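Local structure of Pre-mRNA-processing-splicing factor 8 (Cryptococcus gattii serotype B, 6MWY) at residues T49-A54 and D68-P73; G75-A80 and V197-L202; D96-L101 and T176-M181; L109-E114 and Q153-F158. The protein contains the Prp8 intein, whose HINT-type domain probably excises itself from the splicing-factor precursor and joins the flanking host segments. One frame throughout, in Å; residues are numbered along the deposited sequence.

Contact 1: residues T49-A54 and D68-P73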
loop_
_atom_site.group_PDB
_atom_site.type_symbol
_atom_site.label_atom_id
_atom_site.label_comp_id
_atom_site.label_asym_id
_atom_site.label_seq_id
_atom_site.Cartn_x
_atom_site.Cartn_y
_atom_site.Cartn_z
ATOM N N THR A 49 7.271 7.396 -2.468
ATOM C CA THR A 49 6.141 7.209 -1.570
ATOM C C THR A 49 6.551 7.539 -0.142
ATOM O O THR A 49 7.586 7.073 0.341
ATOM C CB THR A 49 5.639 5.769 -1.658
ATOM O OG1 THR A 49 5.426 5.422 -3.031
ATOM C CG2 THR A 49 4.339 5.603 -0.886
ATOM N N ARG A 50 5.743 8.347 0.533
ATOM C CA ARG A 50 6.048 8.799 1.883
ATOM C C ARG A 50 5.255 7.961 2.880
ATOM O O ARG A 50 4.029 7.850 2.771
ATOM C CB ARG A 50 5.736 10.290 2.031
ATOM C CG ARG A 50 6.607 11.200 1.160
ATOM C CD ARG A 50 5.779 12.257 0.442
ATOM N NE ARG A 50 4.840 12.919 1.342
ATOM C CZ ARG A 50 3.684 13.445 0.952
ATOM N NH1 ARG A 50 3.323 13.384 -0.323
ATOM N NH2 ARG A 50 2.887 14.028 1.837
ATOM N N LEU A 51 5.962 7.354 3.829
ATOM C CA LEU A 51 5.375 6.576 4.909
ATOM C C LEU A 51 5.525 7.336 6.220
ATOM O O LEU A 51 6.292 8.295 6.325
ATOM C CB LEU A 51 6.042 5.200 5.016
ATOM C CG LEU A 51 6.242 4.466 3.688
ATOM C CD1 LEU A 51 7.019 3.175 3.892
ATOM C CD2 LEU A 51 4.902 4.197 3.026
ATOM N N LEU A 52 4.785 6.886 7.229
ATOM C CA LEU A 52 4.816 7.489 8.555
ATOM C C LEU A 52 5.774 6.715 9.448
ATOM O O LEU A 52 5.685 5.487 9.543
ATOM C CB LEU A 52 3.419 7.513 9.177
ATOM C CG LEU A 52 2.382 8.430 8.531
ATOM C CD1 LEU A 52 1.064 8.354 9.281
ATOM C CD2 LEU A 52 2.892 9.856 8.500
ATOM N N ARG A 53 6.690 7.430 10.097
ATOM C CA ARG A 53 7.539 6.789 11.084
ATOM C C ARG A 53 6.741 6.524 12.360
ATOM O O ARG A 53 5.566 6.885 12.478
ATOM C CB ARG A 53 8.765 7.647 11.391
ATOM C CG ARG A 53 9.522 8.119 10.162
ATOM C CD ARG A 53 10.664 9.045 10.551
ATOM N NE ARG A 53 11.951 8.359 10.587
ATOM C CZ ARG A 53 12.951 8.612 9.748
ATOM N NH1 ARG A 53 12.812 9.544 8.816
ATOM N NH2 ARG A 53 14.091 7.941 9.848
ATOM N N ALA A 54 7.398 5.887 13.331
ATOM C CA ALA A 54 6.722 5.571 14.585
ATOM C C ALA A 54 6.331 6.831 15.347
ATOM O O ALA A 54 5.367 6.813 16.123
ATOM C CB ALA A 54 7.608 4.677 15.451
ATOM N N ASP A 68 14.236 0.206 10.901
ATOM C CA ASP A 68 13.545 1.479 11.048
ATOM C C ASP A 68 12.159 1.274 11.650
ATOM O O ASP A 68 11.532 0.223 11.487
ATOM C CB ASP A 68 13.433 2.192 9.698
ATOM C CG ASP A 68 14.682 2.981 9.349
ATOM O OD1 ASP A 68 15.406 3.391 10.279
ATOM O OD2 ASP A 68 14.936 3.197 8.144
ATOM N N GLN A 69 11.679 2.300 12.349
ATOM C CA GLN A 69 10.421 2.238 13.081
ATOM C C GLN A 69 9.339 2.959 12.286
ATOM O O GLN A 69 9.345 4.188 12.182
ATOM C CB GLN A 69 10.580 2.842 14.475
ATOM C CG GLN A 69 11.588 2.109 15.344
ATOM C CD GLN A 69 11.236 0.646 15.525
ATOM O OE1 GLN A 69 10.228 0.313 16.147
ATOM N NE2 GLN A 69 12.062 -0.236 14.971
ATOM N N LEU A 70 8.412 2.186 11.731
ATOM C CA LEU A 70 7.255 2.712 11.025
ATOM C C LEU A 70 6.029 2.675 11.931
ATOM O O LEU A 70 6.058 2.150 13.046
ATOM C CB LEU A 70 6.998 1.915 9.743
ATOM C CG LEU A 70 8.147 1.855 8.737
ATOM C CD1 LEU A 70 7.697 1.157 7.462
ATOM C CD2 LEU A 70 8.688 3.246 8.436
ATOM N N LEU A 71 4.931 3.227 11.426
ATOM C CA LEU A 71 3.690 3.348 12.177
ATOM C C LEU A 71 2.650 2.388 11.621
ATOM O O LEU A 71 2.403 2.363 10.410
ATOM C CB LEU A 71 3.162 4.782 12.126
ATOM C CG LEU A 71 1.914 5.063 12.963
ATOM C CD1 LEU A 71 2.159 4.713 14.420
ATOM C CD2 LEU A 71 1.509 6.518 12.817
ATOM N N GLY A 72 2.043 1.604 12.506
ATOM C CA GLY A 72 1.003 0.681 12.125
ATOM C C GLY A 72 -0.372 1.308 12.231
ATOM O O GLY A 72 -0.545 2.399 12.784
ATOM N N PRO A 73 -1.388 0.619 11.700
ATOM C CA PRO A 73 -2.749 1.176 11.720
ATOM C C PRO A 73 -3.369 1.251 13.107
ATOM O O PRO A 73 -4.375 1.954 13.271
ATOM C CB PRO A 73 -3.532 0.215 10.815
ATOM C CG PRO A 73 -2.771 -1.072 10.893
ATOM C CD PRO A 73 -1.326 -0.685 11.019
#
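Leu52 and Leu71 lie side by side, their side chains pointing the same way, where two short strands of this HINT-type beta fold meet. The strands 50-52 and 69-71 run at 89° to each other. They belong to different sheets, and a single beta bridge between Arg53 and Leu70 joins the segments. Leu52 CD1 touches Leu71 CD2 at 4.0 Å. Leu71 has CG anti to its backbone N (chi1 -176°), beside its carbonyl carbon, and this carries the branch along the flank of Leu52. Leu70 sets out away from the other segment, yet its CB stays near Leu52 O and its CD1 reaches Leu51 CD1 at 4.2 Å. Here the two leucines cross obliquely. Leu51 and Leu70 are both buried. Tyr203 also packs on Leu51, and Ile59 on Leu70.

The backbone bonds beside the bridge are not straight. Leu71 N gives a weak hydrogen bond to Leu52 O at 3.0 Å. Ala54 N gives the other to Gln69 O at 2.8 Å. Leu70 CA and Arg53 CA add C-H contacts to the same two oxygens.

The outer edge is more exposed. Gln69 turns its amide away, where NE2 bonds to Gly67 O and Thr79 OG1. Its aliphatic base remains at the contact. There the methyl of Ala54 meets it, with Ala54 CB 3.6 Å from Gln69 CB.

Contact 2: residues G75-A80 and V197-L202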
loop_
_atom_site.group_PDB
_atom_site.type_symbol
_atom_site.label_atom_id
_atom_site.label_comp_id
_atom_site.label_asym_id
_atom_site.label_seq_id
_atom_site.Cartn_x
_atom_site.Cartn_y
_atom_site.Cartn_z
ATOM N N GLY A 75 -1.654 2.351 15.785
ATOM C CA GLY A 75 -0.897 3.327 16.530
ATOM C C GLY A 75 0.404 2.819 17.114
ATOM O O GLY A 75 1.301 3.625 17.382
ATOM N N THR A 76 0.537 1.512 17.323
ATOM C CA THR A 76 1.768 0.976 17.881
ATOM C C THR A 76 2.828 0.841 16.786
ATOM O O THR A 76 2.549 0.971 15.590
ATOM C CB THR A 76 1.508 -0.363 18.575
ATOM O OG1 THR A 76 2.513 -0.588 19.572
ATOM C CG2 THR A 76 1.531 -1.509 17.580
ATOM N N SER A 77 4.064 0.583 17.212
ATOM C CA SER A 77 5.216 0.676 16.327
ATOM C C SER A 77 5.316 -0.544 15.409
ATOM O O SER A 77 4.668 -1.574 15.614
ATOM C CB SER A 77 6.499 0.824 17.143
ATOM O OG SER A 77 6.763 -0.351 17.891
ATOM N N ARG A 78 6.157 -0.408 14.382
ATOM C CA ARG A 78 6.466 -1.474 13.438
ATOM C C ARG A 78 7.954 -1.436 13.129
ATOM O O ARG A 78 8.555 -0.362 13.059
ATOM C CB ARG A 78 5.686 -1.324 12.125
ATOM C CG ARG A 78 4.187 -1.470 12.239
ATOM C CD ARG A 78 3.788 -2.863 12.696
ATOM N NE ARG A 78 2.345 -3.056 12.601
ATOM C CZ ARG A 78 1.470 -2.523 13.445
ATOM N NH1 ARG A 78 1.891 -1.763 14.444
ATOM N NH2 ARG A 78 0.172 -2.741 13.288
ATOM N N THR A 79 8.543 -2.610 12.916
ATOM C CA THR A 79 9.959 -2.722 12.584
ATOM C C THR A 79 10.097 -3.241 11.161
ATOM O O THR A 79 9.575 -4.312 10.834
ATOM C CB THR A 79 10.692 -3.643 13.561
ATOM O OG1 THR A 79 10.596 -3.110 14.888
ATOM C CG2 THR A 79 12.158 -3.750 13.178
ATOM N N ALA A 80 10.800 -2.483 10.324
ATOM C CA ALA A 80 11.055 -2.872 8.947
ATOM C C ALA A 80 12.345 -3.675 8.848
ATOM O O ALA A 80 13.313 -3.425 9.572
ATOM C CB ALA A 80 11.142 -1.641 8.044
ATOM N N VAL A 197 7.397 -6.214 7.424
ATOM C CA VAL A 197 6.982 -5.549 8.653
ATOM C C VAL A 197 6.499 -6.600 9.643
ATOM O O VAL A 197 5.824 -7.563 9.261
ATOM C CB VAL A 197 5.876 -4.506 8.384
ATOM C CG1 VAL A 197 5.407 -3.870 9.675
ATOM C CG2 VAL A 197 6.374 -3.440 7.425
ATOM N N ASP A 198 6.837 -6.408 10.916
ATOM C CA ASP A 198 6.451 -7.339 11.968
ATOM C C ASP A 198 4.984 -7.136 12.351
ATOM O O ASP A 198 4.252 -6.344 11.749
ATOM C CB ASP A 198 7.362 -7.176 13.181
ATOM C CG ASP A 198 7.427 -5.742 13.665
ATOM O OD1 ASP A 198 6.921 -4.849 12.949
ATOM O OD2 ASP A 198 7.985 -5.502 14.756
ATOM N N LYS A 199 4.555 -7.861 13.386
ATOM C CA LYS A 199 3.198 -7.810 13.916
ATOM C C LYS A 199 2.187 -8.131 12.822
ATOM O O LYS A 199 2.350 -9.120 12.099
ATOM C CB LYS A 199 2.934 -6.447 14.560
ATOM C CG LYS A 199 4.000 -6.056 15.574
ATOM C CD LYS A 199 3.675 -4.753 16.292
ATOM C CE LYS A 199 4.670 -4.512 17.425
ATOM N NZ LYS A 199 4.410 -3.275 18.213
ATOM N N ASP A 200 1.147 -7.308 12.680
ATOM C CA ASP A 200 0.101 -7.593 11.701
ATOM C C ASP A 200 0.589 -7.281 10.292
ATOM O O ASP A 200 -0.162 -7.414 9.320
ATOM C CB ASP A 200 -1.174 -6.811 12.032
ATOM C CG ASP A 200 -0.937 -5.316 12.108
ATOM O OD1 ASP A 200 -1.905 -4.572 12.375
ATOM O OD2 ASP A 200 0.213 -4.880 11.883
ATOM N N SER A 201 1.853 -6.858 10.189
ATOM C CA SER A 201 2.526 -6.590 8.919
ATOM C C SER A 201 1.828 -5.487 8.135
ATOM O O SER A 201 1.885 -5.452 6.903
ATOM C CB SER A 201 2.645 -7.861 8.073
ATOM O OG SER A 201 1.377 -8.265 7.583
ATOM N N LEU A 202 1.164 -4.588 8.853
ATOM C CA LEU A 202 0.488 -3.446 8.268
ATOM C C LEU A 202 1.162 -2.169 8.744
ATOM O O LEU A 202 1.587 -2.074 9.900
ATOM C CB LEU A 202 -0.996 -3.434 8.643
ATOM C CG LEU A 202 -1.853 -4.601 8.149
ATOM C CD1 LEU A 202 -3.305 -4.376 8.526
ATOM C CD2 LEU A 202 -1.708 -4.778 6.647
#
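Arg78 reaches across to Asp200 with its guanidinium, and this is the compact part of the contact. Asp200 lies in the type II' beta turn from Asp198 to Ser201. The chain of Arg78 bends at chi2 (-64°) and crosses Val197 at about a right angle, with Arg78 CB 3.5 Å from Val197 CG1. At its end NH2 forms a salt bridge with Asp200 OD2 (2.6 Å), met on the syn side of the carboxylate. Leu202 N bonds to the same OD2 from the opposite face at 3.2 Å, which makes an Asx turn. This carboxylate oxygen therefore ties the arginine to the backbone just beyond the turn. Arg78 NH1 bonds to its neighbour Ser77 O and also pairs with Asp74. These bonds together limit rotation of the guanidinium.

A second close bond lies further along. Thr79 N points almost straight at Asp198 OD1, at 2.8 Å and 173°. The return bond from Asp198 N to Thr79 O is weak.

The loose side belongs to Lys199, which is exposed. Its extended chain passes over one face of the Arg78 guanidinium, with CD 3.9 Å from Arg78 NH1. Its NZ then bonds to Ser77 O at 3.1 Å, on the opposite face of that carbonyl from Arg78 NH1, and lies near the methyl of Thr76.

The turn connects strands 190-197 and 202-204. Strand 77-88 runs antiparallel between 190-197 and 69-71. Val197 N gives a hydrogen bond to the side-chain OD1 of Asn213, just after strand 210-212, and that strand also packs on Leu202.

Contact 3: residues D96-L101 and T176-M181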
loop_
_atom_site.group_PDB
_atom_site.type_symbol
_atom_site.label_atom_id
_atom_site.label_comp_id
_atom_site.label_asym_id
_atom_site.label_seq_id
_atom_site.Cartn_x
_atom_site.Cartn_y
_atom_site.Cartn_z
ATOM N N ASP A 96 -9.975 7.937 -5.487
ATOM C CA ASP A 96 -10.491 9.295 -5.424
ATOM C C ASP A 96 -9.868 10.053 -4.254
ATOM O O ASP A 96 -9.408 9.465 -3.271
ATOM C CB ASP A 96 -12.017 9.285 -5.310
ATOM C CG ASP A 96 -12.519 8.289 -4.286
ATOM O OD1 ASP A 96 -11.690 7.542 -3.724
ATOM O OD2 ASP A 96 -13.744 8.252 -4.044
ATOM N N GLU A 97 -9.842 11.382 -4.390
ATOM C CA GLU A 97 -9.273 12.295 -3.400
ATOM C C GLU A 97 -7.788 12.042 -3.156
ATOM O O GLU A 97 -6.957 12.928 -3.384
ATOM C CB GLU A 97 -10.035 12.204 -2.075
ATOM C CG GLU A 97 -11.507 12.560 -2.167
ATOM C CD GLU A 97 -12.402 11.392 -1.814
ATOM O OE1 GLU A 97 -11.937 10.238 -1.917
ATOM O OE2 GLU A 97 -13.566 11.626 -1.424
ATOM N N LEU A 98 -7.448 10.841 -2.695
ATOM C CA LEU A 98 -6.094 10.560 -2.240
ATOM C C LEU A 98 -5.122 10.380 -3.403
ATOM O O LEU A 98 -5.512 10.093 -4.539
ATOM C CB LEU A 98 -6.075 9.310 -1.363
ATOM C CG LEU A 98 -6.389 9.537 0.116
ATOM C CD1 LEU A 98 -6.022 8.296 0.909
ATOM C CD2 LEU A 98 -5.674 10.778 0.655
ATOM N N GLU A 99 -3.837 10.556 -3.096
ATOM C CA GLU A 99 -2.778 10.366 -4.077
ATOM C C GLU A 99 -2.738 8.911 -4.530
ATOM O O GLU A 99 -3.059 7.999 -3.761
ATOM C CB GLU A 99 -1.434 10.781 -3.469
ATOM C CG GLU A 99 -0.202 10.448 -4.288
ATOM C CD GLU A 99 1.073 10.570 -3.475
ATOM O OE1 GLU A 99 0.981 10.913 -2.276
ATOM O OE2 GLU A 99 2.165 10.319 -4.028
ATOM N N ASP A 100 -2.350 8.695 -5.788
ATOM C CA ASP A 100 -2.345 7.349 -6.353
ATOM C C ASP A 100 -1.419 6.432 -5.569
ATOM O O ASP A 100 -0.541 6.904 -4.838
ATOM C CB ASP A 100 -1.934 7.376 -7.826
ATOM C CG ASP A 100 -2.928 8.115 -8.696
ATOM O OD1 ASP A 100 -4.018 8.460 -8.193
ATOM O OD2 ASP A 100 -2.617 8.355 -9.883
ATOM N N LEU A 101 -1.610 5.123 -5.709
ATOM C CA LEU A 101 -0.756 4.130 -5.069
ATOM C C LEU A 101 -0.016 3.360 -6.154
ATOM O O LEU A 101 -0.634 2.613 -6.917
ATOM C CB LEU A 101 -1.576 3.182 -4.196
ATOM C CG LEU A 101 -0.783 2.109 -3.454
ATOM C CD1 LEU A 101 0.209 2.754 -2.501
ATOM C CD2 LEU A 101 -1.705 1.161 -2.706
ATOM N N THR A 176 -12.291 5.103 7.444
ATOM C CA THR A 176 -12.752 5.715 6.207
ATOM C C THR A 176 -12.522 4.758 5.044
ATOM O O THR A 176 -11.457 4.144 4.934
ATOM C CB THR A 176 -12.020 7.035 5.950
ATOM O OG1 THR A 176 -12.114 7.869 7.110
ATOM C CG2 THR A 176 -12.618 7.767 4.754
ATOM N N LEU A 177 -13.529 4.626 4.183
ATOM C CA LEU A 177 -13.440 3.794 2.991
ATOM C C LEU A 177 -13.212 4.668 1.765
ATOM O O LEU A 177 -13.694 5.803 1.699
ATOM C CB LEU A 177 -14.703 2.945 2.804
ATOM C CG LEU A 177 -14.837 1.691 3.671
ATOM C CD1 LEU A 177 -13.523 0.920 3.690
ATOM C CD2 LEU A 177 -15.291 2.038 5.080
ATOM N N LEU A 178 -12.474 4.130 0.795
ATOM C CA LEU A 178 -12.085 4.847 -0.411
ATOM C C LEU A 178 -12.284 3.929 -1.605
ATOM O O LEU A 178 -11.819 2.785 -1.591
ATOM C CB LEU A 178 -10.621 5.295 -0.336
ATOM C CG LEU A 178 -10.197 6.010 0.946
ATOM C CD1 LEU A 178 -8.701 5.874 1.175
ATOM C CD2 LEU A 178 -10.605 7.471 0.887
ATOM N N HIS A 179 -12.964 4.421 -2.636
ATOM C CA HIS A 179 -13.244 3.600 -3.805
ATOM C C HIS A 179 -12.035 3.549 -4.729
ATOM O O HIS A 179 -11.415 4.578 -5.021
ATOM C CB HIS A 179 -14.459 4.132 -4.564
ATOM C CG HIS A 179 -15.746 3.997 -3.814
ATOM N ND1 HIS A 179 -16.116 4.867 -2.812
ATOM C CD2 HIS A 179 -16.746 3.089 -3.914
ATOM C CE1 HIS A 179 -17.291 4.503 -2.327
ATOM N NE2 HIS A 179 -17.695 3.427 -2.978
ATOM N N ILE A 180 -11.700 2.344 -5.180
ATOM C CA ILE A 180 -10.690 2.155 -6.215
ATOM C C ILE A 180 -11.346 2.428 -7.564
ATOM O O ILE A 180 -12.264 1.711 -7.975
ATOM C CB ILE A 180 -10.095 0.741 -6.161
ATOM C CG1 ILE A 180 -9.450 0.483 -4.800
ATOM C CG2 ILE A 180 -9.093 0.534 -7.290
ATOM C CD1 ILE A 180 -8.966 -0.943 -4.615
HETATM N N MSE A 181 -10.887 3.469 -8.248
HETATM C CA MSE A 181 -11.523 3.898 -9.490
HETATM C C MSE A 181 -10.766 3.431 -10.728
HETATM O O MSE A 181 -11.367 3.230 -11.781
HETATM C CB MSE A 181 -11.666 5.421 -9.512
HETATM C CG MSE A 181 -12.445 5.990 -8.341
HETATM SE SE MSE A 181 -12.830 7.889 -8.552
HETATM C CE MSE A 181 -11.031 8.528 -8.960
#
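Asp96 comes first along the loop and covers His179 and Met181 of the strand. Its CG sits between its own backbone N and carbonyl carbon (chi1 46°), which swings the carboxylate to the strand backbone. OD1 is 3.2 Å from His179 O, but both are acceptors and no hydrogen bond joins them. OD2 lies 4.3 Å from His179 ND1, too far for direct contact. On its aliphatic side, Asp96 CB meets the selenium of Met181, a selenomethionine, at 3.6 Å. The bend at chi3 of Met181 (-51°) brings its CE to 3.7 Å from Asp96 CA.

Glu97 has the backbone angles of a classic gamma turn and is exposed. Its bent side chain brings OE1 no nearer than 4.2 Å to Leu178 CD2.

This turn lies just after strand 91-95, which pairs antiparallel with strand 176-185 in the larger sheet of the HINT-type fold. Met181 still bonds to Lys94 through the backbone. Beyond that point the loop lifts off the sheet, and no hydrogen bond links it to 176-181.

Leu98 turns back to the strand. Its CD1 meets Leu178 CD1 at 3.6 Å, the two side chains crossing at about a right angle. Arg159 and Arg205 also touch Leu98.

Glu99 and Asp100 turn to other partners. Their carbonyls accept from the Arg205 guanidinium, and Glu99 OE1 bonds to His206 NE2.

Contact 4: residues L109-E114 and Q153-F158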
loop_
_atom_site.group_PDB
_atom_site.type_symbol
_atom_site.label_atom_id
_atom_site.label_comp_id
_atom_site.label_asym_id
_atom_site.label_seq_id
_atom_site.Cartn_x
_atom_site.Cartn_y
_atom_site.Cartn_z
ATOM N N LEU A 109 -2.643 -5.789 -1.427
ATOM C CA LEU A 109 -3.554 -4.728 -1.033
ATOM C C LEU A 109 -4.435 -5.220 0.104
ATOM O O LEU A 109 -4.998 -6.322 0.031
ATOM C CB LEU A 109 -4.429 -4.297 -2.211
ATOM C CG LEU A 109 -3.719 -3.920 -3.510
ATOM C CD1 LEU A 109 -4.721 -3.803 -4.648
ATOM C CD2 LEU A 109 -2.957 -2.623 -3.325
ATOM N N SER A 110 -4.550 -4.399 1.146
ATOM C CA SER A 110 -5.479 -4.618 2.250
ATOM C C SER A 110 -6.733 -3.803 1.957
ATOM O O SER A 110 -6.733 -2.576 2.098
ATOM C CB SER A 110 -4.837 -4.212 3.570
ATOM O OG SER A 110 -3.730 -5.043 3.871
ATOM N N LEU A 111 -7.804 -4.479 1.543
ATOM C CA LEU A 111 -9.017 -3.839 1.059
ATOM C C LEU A 111 -10.223 -4.295 1.878
ATOM O O LEU A 111 -10.158 -5.247 2.662
ATOM C CB LEU A 111 -9.240 -4.152 -0.424
ATOM C CG LEU A 111 -8.083 -3.968 -1.407
ATOM C CD1 LEU A 111 -8.518 -4.351 -2.809
ATOM C CD2 LEU A 111 -7.579 -2.539 -1.382
ATOM N N TYR A 112 -11.339 -3.595 1.674
ATOM C CA TYR A 112 -12.628 -3.983 2.222
ATOM C C TYR A 112 -13.564 -4.333 1.077
ATOM O O TYR A 112 -13.539 -3.687 0.026
ATOM C CB TYR A 112 -13.237 -2.873 3.073
ATOM C CG TYR A 112 -12.810 -2.915 4.518
ATOM C CD1 TYR A 112 -13.366 -3.832 5.396
ATOM C CD2 TYR A 112 -11.850 -2.037 5.004
ATOM C CE1 TYR A 112 -12.980 -3.877 6.721
ATOM C CE2 TYR A 112 -11.457 -2.073 6.327
ATOM C CZ TYR A 112 -12.026 -2.995 7.180
ATOM O OH TYR A 112 -11.637 -3.035 8.499
ATOM N N LYS A 113 -14.392 -5.348 1.287
ATOM C CA LYS A 113 -15.283 -5.857 0.257
ATOM C C LYS A 113 -16.721 -5.801 0.752
ATOM O O LYS A 113 -16.993 -6.038 1.935
ATOM C CB LYS A 113 -14.898 -7.290 -0.131
ATOM C CG LYS A 113 -15.782 -7.927 -1.192
ATOM C CD LYS A 113 -15.158 -9.211 -1.723
ATOM C CE LYS A 113 -16.111 -9.974 -2.635
ATOM N NZ LYS A 113 -15.554 -11.308 -3.008
ATOM N N GLU A 114 -17.642 -5.484 -0.159
ATOM C CA GLU A 114 -19.042 -5.292 0.198
ATOM C C GLU A 114 -19.700 -6.597 0.633
ATOM O O GLU A 114 -19.072 -7.661 0.603
ATOM C CB GLU A 114 -19.814 -4.700 -0.981
ATOM C CG GLU A 114 -19.303 -3.355 -1.471
ATOM C CD GLU A 114 -19.979 -2.929 -2.759
ATOM O OE1 GLU A 114 -20.566 -3.806 -3.426
ATOM O OE2 GLU A 114 -19.931 -1.730 -3.103
ATOM N N GLN A 153 -15.298 -3.048 -8.315
ATOM C CA GLN A 153 -16.060 -1.958 -7.718
ATOM C C GLN A 153 -16.555 -2.275 -6.312
ATOM O O GLN A 153 -16.945 -1.348 -5.593
ATOM C CB GLN A 153 -17.242 -1.600 -8.619
ATOM C CG GLN A 153 -16.834 -0.913 -9.910
ATOM C CD GLN A 153 -17.972 -0.806 -10.903
ATOM O OE1 GLN A 153 -19.082 -1.273 -10.645
ATOM N NE2 GLN A 153 -17.702 -0.191 -12.048
ATOM N N LYS A 154 -16.550 -3.543 -5.901
ATOM C CA LYS A 154 -16.961 -3.910 -4.552
ATOM C C LYS A 154 -15.850 -3.743 -3.525
ATOM O O LYS A 154 -16.085 -4.005 -2.340
ATOM C CB LYS A 154 -17.456 -5.358 -4.516
ATOM C CG LYS A 154 -18.607 -5.662 -5.457
ATOM C CD LYS A 154 -19.305 -6.960 -5.073
ATOM C CE LYS A 154 -18.331 -8.130 -5.031
ATOM N NZ LYS A 154 -18.999 -9.413 -4.667
ATOM N N TYR A 155 -14.658 -3.326 -3.941
ATOM C CA TYR A 155 -13.509 -3.242 -3.053
ATOM C C TYR A 155 -13.230 -1.798 -2.665
ATOM O O TYR A 155 -13.551 -0.861 -3.400
ATOM C CB TYR A 155 -12.271 -3.855 -3.706
ATOM C CG TYR A 155 -12.362 -5.352 -3.876
ATOM C CD1 TYR A 155 -12.979 -5.905 -4.988
ATOM C CD2 TYR A 155 -11.841 -6.212 -2.919
ATOM C CE1 TYR A 155 -13.071 -7.273 -5.146
ATOM C CE2 TYR A 155 -11.926 -7.582 -3.068
ATOM C CZ TYR A 155 -12.543 -8.106 -4.184
ATOM O OH TYR A 155 -12.632 -9.470 -4.337
ATOM N N ARG A 156 -12.633 -1.627 -1.489
ATOM C CA ARG A 156 -12.312 -0.306 -0.973
ATOM C C ARG A 156 -10.933 -0.339 -0.338
ATOM O O ARG A 156 -10.628 -1.249 0.436
ATOM C CB ARG A 156 -13.336 0.162 0.071
ATOM C CG ARG A 156 -14.791 -0.016 -0.312
ATOM C CD ARG A 156 -15.306 1.125 -1.163
ATOM N NE ARG A 156 -16.732 0.957 -1.413
ATOM C CZ ARG A 156 -17.233 0.223 -2.401
ATOM N NH1 ARG A 156 -18.546 0.117 -2.546
ATOM N NH2 ARG A 156 -16.421 -0.400 -3.245
ATOM N N LEU A 157 -10.105 0.646 -0.673
ATOM C CA LEU A 157 -8.964 0.949 0.173
ATOM C C LEU A 157 -9.469 1.610 1.454
ATOM O O LEU A 157 -10.609 2.074 1.531
ATOM C CB LEU A 157 -7.974 1.860 -0.558
ATOM C CG LEU A 157 -7.199 1.283 -1.751
ATOM C CD1 LEU A 157 -6.866 2.369 -2.766
ATOM C CD2 LEU A 157 -5.922 0.595 -1.289
ATOM N N PHE A 158 -8.621 1.645 2.478
ATOM C CA PHE A 158 -9.071 2.229 3.732
ATOM C C PHE A 158 -7.896 2.842 4.476
ATOM O O PHE A 158 -6.738 2.466 4.279
ATOM C CB PHE A 158 -9.802 1.195 4.604
ATOM C CG PHE A 158 -8.903 0.157 5.214
ATOM C CD1 PHE A 158 -8.416 -0.895 4.456
ATOM C CD2 PHE A 158 -8.568 0.222 6.555
ATOM C CE1 PHE A 158 -7.596 -1.853 5.023
ATOM C CE2 PHE A 158 -7.751 -0.732 7.127
ATOM C CZ PHE A 158 -7.263 -1.771 6.361
#
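Tyr112 and Arg156 bond to each other through their backbones, forming a hydrogen-bonded antiparallel pair. Tyr112 N gives to Arg156 O, and Arg156 N returns to Tyr112 O, each at 2.7 Å. Glu114 N gives to Lys154 O at 3.1 Å. Between these bonds, Lys113 and Tyr155 form a non-hydrogen-bonded pair. The N-H and C=O of Leu111 and Lys113 face the other way, and both residues pair there with strand 135-140.

The Arg156 guanidinium is well supplied with acceptors. NH2 bonds to Gln153 O and to Tyr155 O (2.9 Å), both close to the guanidinium plane. NH1 makes a salt bridge with Glu114 OE2, at the guanidinium edge and with the two planes 81° apart. The modelled separation is too short to be taken literally. The side chain of Glu114 crosses that of Lys154 at about a right angle, with OE1 3.4 Å from Lys154 CG.

Lys113 runs beside Tyr155, its CG over one ring face toward the rim and its CD 3.6 Å from Tyr155 OH. The Tyr155 hydroxyl bonds to Glu151 OE2. Lys113 NZ and Lys154 NZ stand only 4.3 Å apart, and Glu151 probably eases this through weak, long ion pairs.

On the other side Tyr112 turns its edge to the face of Phe158 in a T-shaped stack, centroids 4.8 Å apart. Ser110 OG bonds to Asp138.

This antiparallel pair lies inside the six-stranded sheet. Strand 135-140 flanks 108-113, and strand 176-185 flanks 155-159, where Leu157 bonds to Leu178.

Overall arrangement
From the N terminus, contact 1 closes first, round the short loop 55-67. Contact 2 then opens at 75-80 and closes only near the C-terminal end, at 197-202. Contact 3 is nested inside that long loop, and contact 4 is nested inside contact 3. None of the four cross. Contacts 1 and 2 adjoin, because strands 69-71 and 77-88 are neighbours in the four-stranded sheet; their centres are 9 Å apart. Contacts 3 and 4 share the six-stranded sheet through strands 155-159 and 176-185, their centres 10 Å apart. Contact 4 lies across the chain's centre from contact 1. Leu202 touching Ser110 brings contact 2 against contact 4.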